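PDB 6F2P: paenibacillus xanthan lyase from Paenibacillus, which cleaves the polysaccharide xanthan as a lyase, probably by the beta-elimination chemistry of polysaccharide lyase family 8. Local coordinates for residues K294-R305 against T333-L342. Numbering follows the deposited sequence.
Sequences KAAVTVMASIIR and TFLKAVSIDL. With CA (calcium ion), chain E.
V297 and F334 bring the two backbones together, their CA atoms 5.7 Å apart, as 333-339 runs beside the helix containing 294-305 and then enters the next helix at its N-cap, S339. The F334 ring lies between helix and turn. Its CG is anti to the backbone N (chi1 -179°), which extends the ring along the helix. V297 CG1 meets F334 CD1 at 3.8 Å. The I304 and F334 side chains run to meet each other, I304 CD1 lying 3.9 Å from F334 CZ. V338 CG1 lies over one ring face, near the rim, and also touches V297 CG1 at 3.6 Å. M300 adds an oblique Met-aromatic contact, its SD 5.5 Å from the F334 ring centroid. Farther along, A301 CB packs on L342 CD1 at 3.9 Å. R305 bends at chi2 (-78°) and sends NH2 to D341 OD2, 2.7 Å away, in a salt bridge. The bond is bent, 140° at the hydrogen, and meets the carboxylate from above its plane. L342 CD2 sits over one guanidinium face. A water links R305 NH2 to S339 OG, while F242 makes a cation-pi contact with R305. At the other end, T333 OG1 binds a calcium ion together with D329, D331 and three waters. Helix 292-307 thus packs on the turn and the start of helix 340-351, beside a calcium site, in the alpha-helical domain, an alpha/alpha toroid in family 8 polysaccharide lyases.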
loop_
_atom_site.group_PDB
_atom_site.type_symbol
_atom_site.label_atom_id
_atom_site.label_comp_id
_atom_site.label_asym_id
_atom_site.label_seq_id
_atom_site.Cartn_x
_atom_site.Cartn_y
_atom_site.Cartn_z
ATOM N N LYS A 294 3.729 25.602 9.253
ATOM C CA LYS A 294 3.020 26.554 8.393
ATOM C C LYS A 294 2.131 25.813 7.396
ATOM O O LYS A 294 1.043 26.282 7.061
ATOM C CB LYS A 294 3.988 27.509 7.667
ATOM C CG LYS A 294 4.305 28.797 8.423
ATOM C CD LYS A 294 3.285 29.902 8.123
ATOM C CE LYS A 294 3.711 31.245 8.720
ATOM N NZ LYS A 294 2.976 32.417 8.138
ATOM N N ALA A 295 2.593 24.651 6.938
ATOM C CA ALA A 295 1.864 23.869 5.939
ATOM C C ALA A 295 0.553 23.355 6.495
ATOM O O ALA A 295 -0.388 23.090 5.750
ATOM C CB ALA A 295 2.710 22.703 5.449
ATOM N N ALA A 296 0.503 23.209 7.814
ATOM C CA ALA A 296 -0.666 22.663 8.494
ATOM C C ALA A 296 -1.826 23.649 8.504
ATOM O O ALA A 296 -2.995 23.256 8.628
ATOM C CB ALA A 296 -0.297 22.281 9.913
ATOM N N VAL A 297 -1.490 24.929 8.377
ATOM C CA VAL A 297 -2.464 26.000 8.555
ATOM C C VAL A 297 -3.632 25.953 7.567
ATOM O O VAL A 297 -4.785 26.091 7.969
ATOM C CB VAL A 297 -1.789 27.390 8.547
ATOM C CG1 VAL A 297 -2.828 28.475 8.458
ATOM C CG2 VAL A 297 -0.946 27.570 9.808
ATOM N N THR A 298 -3.336 25.736 6.292
ATOM C CA THR A 298 -4.373 25.667 5.264
ATOM C C THR A 298 -5.342 24.506 5.527
ATOM O O THR A 298 -6.541 24.604 5.246
ATOM C CB THR A 298 -3.762 25.543 3.844
ATOM O OG1 THR A 298 -4.810 25.404 2.877
ATOM C CG2 THR A 298 -2.848 24.327 3.751
ATOM N N VAL A 299 -4.822 23.418 6.088
ATOM C CA VAL A 299 -5.649 22.257 6.372
ATOM C C VAL A 299 -6.573 22.525 7.556
ATOM O O VAL A 299 -7.774 22.222 7.506
ATOM C CB VAL A 299 -4.797 21.015 6.662
ATOM C CG1 VAL A 299 -5.690 19.853 7.011
ATOM C CG2 VAL A 299 -3.929 20.677 5.464
ATOM N N MET A 300 -6.010 23.087 8.625
ATOM C CA MET A 300 -6.808 23.479 9.785
ATOM C C MET A 300 -7.909 24.444 9.360
ATOM O O MET A 300 -9.040 24.357 9.837
ATOM C CB MET A 300 -5.933 24.109 10.866
ATOM C CG MET A 300 -4.928 23.141 11.458
ATOM S SD MET A 300 -3.741 23.883 12.596
ATOM C CE MET A 300 -4.797 24.649 13.816
ATOM N N ALA A 301 -7.572 25.345 8.439
ATOM C CA ALA A 301 -8.526 26.329 7.937
ATOM C C ALA A 301 -9.614 25.636 7.146
ATOM O O ALA A 301 -10.788 25.978 7.258
ATOM C CB ALA A 301 -7.825 27.377 7.072
ATOM N N SER A 302 -9.216 24.659 6.346
ATOM C CA SER A 302 -10.164 23.915 5.532
ATOM C C SER A 302 -11.118 23.117 6.403
ATOM O O SER A 302 -12.297 22.971 6.067
ATOM C CB SER A 302 -9.424 22.981 4.577
ATOM O OG SER A 302 -8.739 23.706 3.568
ATOM N N ILE A 303 -10.606 22.606 7.522
ATOM C CA ILE A 303 -11.415 21.788 8.421
ATOM C C ILE A 303 -12.477 22.642 9.115
ATOM O O ILE A 303 -13.633 22.220 9.271
ATOM C CB ILE A 303 -10.542 21.025 9.444
ATOM C CG1 ILE A 303 -9.721 19.950 8.728
ATOM C CG2 ILE A 303 -11.412 20.367 10.495
ATOM C CD1 ILE A 303 -8.719 19.232 9.611
ATOM N N ILE A 304 -12.078 23.848 9.512
ATOM C CA ILE A 304 -13.003 24.835 10.059
ATOM C C ILE A 304 -14.099 25.182 9.047
ATOM O O ILE A 304 -15.281 25.241 9.391
ATOM C CB ILE A 304 -12.256 26.106 10.468
ATOM C CG1 ILE A 304 -11.347 25.809 11.662
ATOM C CG2 ILE A 304 -13.228 27.220 10.792
ATOM C CD1 ILE A 304 -10.455 26.960 12.044
ATOM N N ARG A 305 -13.706 25.394 7.796
ATOM C CA ARG A 305 -14.671 25.660 6.738
ATOM C C ARG A 305 -15.598 24.475 6.535
ATOM O O ARG A 305 -16.798 24.649 6.320
ATOM C CB ARG A 305 -13.965 25.994 5.423
ATOM C CG ARG A 305 -13.302 27.361 5.396
ATOM C CD ARG A 305 -14.318 28.455 5.168
ATOM N NE ARG A 305 -13.735 29.792 5.288
ATOM C CZ ARG A 305 -14.159 30.718 6.145
ATOM N NH1 ARG A 305 -15.174 30.465 6.969
ATOM N NH2 ARG A 305 -13.566 31.899 6.178
ATOM N N THR A 333 0.931 30.206 15.522
ATOM C CA THR A 333 1.213 29.922 14.121
ATOM C C THR A 333 -0.030 30.141 13.264
ATOM O O THR A 333 0.020 30.879 12.281
ATOM C CB THR A 333 1.717 28.472 13.925
ATOM O OG1 THR A 333 2.882 28.255 14.726
ATOM C CG2 THR A 333 2.056 28.214 12.466
ATOM N N PHE A 334 -1.141 29.510 13.651
ATOM C CA PHE A 334 -2.398 29.651 12.919
ATOM C C PHE A 334 -2.954 31.084 12.934
ATOM O O PHE A 334 -3.182 31.672 11.868
ATOM C CB PHE A 334 -3.460 28.670 13.437
ATOM C CG PHE A 334 -4.777 28.749 12.694
ATOM C CD1 PHE A 334 -4.979 28.023 11.537
ATOM C CD2 PHE A 334 -5.804 29.553 13.152
ATOM C CE1 PHE A 334 -6.177 28.101 10.858
ATOM C CE2 PHE A 334 -6.995 29.638 12.471
ATOM C CZ PHE A 334 -7.186 28.911 11.331
ATOM N N LEU A 335 -3.175 31.636 14.131
ATOM C CA LEU A 335 -3.801 32.962 14.278
ATOM C C LEU A 335 -3.038 34.082 13.580
ATOM O O LEU A 335 -3.641 35.030 13.072
ATOM C CB LEU A 335 -4.038 33.312 15.751
ATOM C CG LEU A 335 -5.123 32.450 16.405
ATOM C CD1 LEU A 335 -5.110 32.583 17.910
ATOM C CD2 LEU A 335 -6.497 32.798 15.857
ATOM N N LYS A 336 -1.718 33.962 13.532
ATOM C CA LYS A 336 -0.896 34.989 12.897
ATOM C C LYS A 336 -0.818 34.829 11.384
ATOM O O LYS A 336 -0.237 35.670 10.697
ATOM C CB LYS A 336 0.517 34.973 13.476
ATOM C CG LYS A 336 0.614 35.485 14.895
ATOM C CD LYS A 336 1.839 34.916 15.578
ATOM C CE LYS A 336 2.231 35.744 16.780
ATOM N NZ LYS A 336 2.760 37.074 16.359
ATOM N N ALA A 337 -1.400 33.755 10.861
ATOM C CA ALA A 337 -1.257 33.459 9.435
ATOM C C ALA A 337 -2.536 33.644 8.621
ATOM O O ALA A 337 -2.473 33.961 7.445
ATOM C CB ALA A 337 -0.704 32.055 9.238
ATOM N N VAL A 338 -3.691 33.453 9.241
ATOM C CA VAL A 338 -4.951 33.449 8.504
ATOM C C VAL A 338 -5.672 34.789 8.504
ATOM O O VAL A 338 -5.262 35.745 9.171
ATOM C CB VAL A 338 -5.919 32.412 9.082
ATOM C CG1 VAL A 338 -5.288 31.040 9.038
ATOM C CG2 VAL A 338 -6.293 32.792 10.499
ATOM N N SER A 339 -6.769 34.836 7.758
ATOM C CA SER A 339 -7.550 36.055 7.620
ATOM C C SER A 339 -8.334 36.328 8.891
ATOM O O SER A 339 -8.433 35.462 9.775
ATOM C CB SER A 339 -8.520 35.923 6.455
ATOM O OG SER A 339 -9.522 34.965 6.757
ATOM N N ILE A 340 -8.902 37.528 8.973
ATOM C CA ILE A 340 -9.663 37.922 10.147
ATOM C C ILE A 340 -10.830 36.972 10.342
ATOM O O ILE A 340 -11.076 36.506 11.451
ATOM C CB ILE A 340 -10.155 39.375 10.042
ATOM C CG1 ILE A 340 -8.961 40.327 10.120
ATOM C CG2 ILE A 340 -11.158 39.685 11.152
ATOM C CD1 ILE A 340 -9.286 41.762 9.779
ATOM N N ASP A 341 -11.519 36.671 9.249
ATOM C CA ASP A 341 -12.645 35.752 9.260
ATOM C C ASP A 341 -12.313 34.460 9.996
ATOM O O ASP A 341 -13.066 34.009 10.865
ATOM C CB ASP A 341 -13.047 35.421 7.828
ATOM C CG ASP A 341 -14.485 35.001 7.722
ATOM O OD1 ASP A 341 -15.298 35.477 8.546
ATOM O OD2 ASP A 341 -14.804 34.199 6.821
ATOM N N LEU A 342 -11.172 33.875 9.649
ATOM C CA LEU A 342 -10.739 32.644 10.289
ATOM C C LEU A 342 -10.276 32.865 11.722
ATOM O O LEU A 342 -10.447 31.985 12.562
ATOM C CB LEU A 342 -9.647 31.967 9.466
ATOM C CG LEU A 342 -10.202 31.345 8.192
ATOM C CD1 LEU A 342 -9.095 31.053 7.205
ATOM C CD2 LEU A 342 -10.968 30.082 8.555
HETATM CA CA CA E . 3.208 26.751 16.472
HETATM O O HOH W 1 -11.264 33.793 4.898
HETATM O O HOH W 2 2.113 25.146 15.103
HETATM O O HOH W 3 5.839 26.332 15.766
HETATM O O HOH W 4 2.598 25.398 18.361
#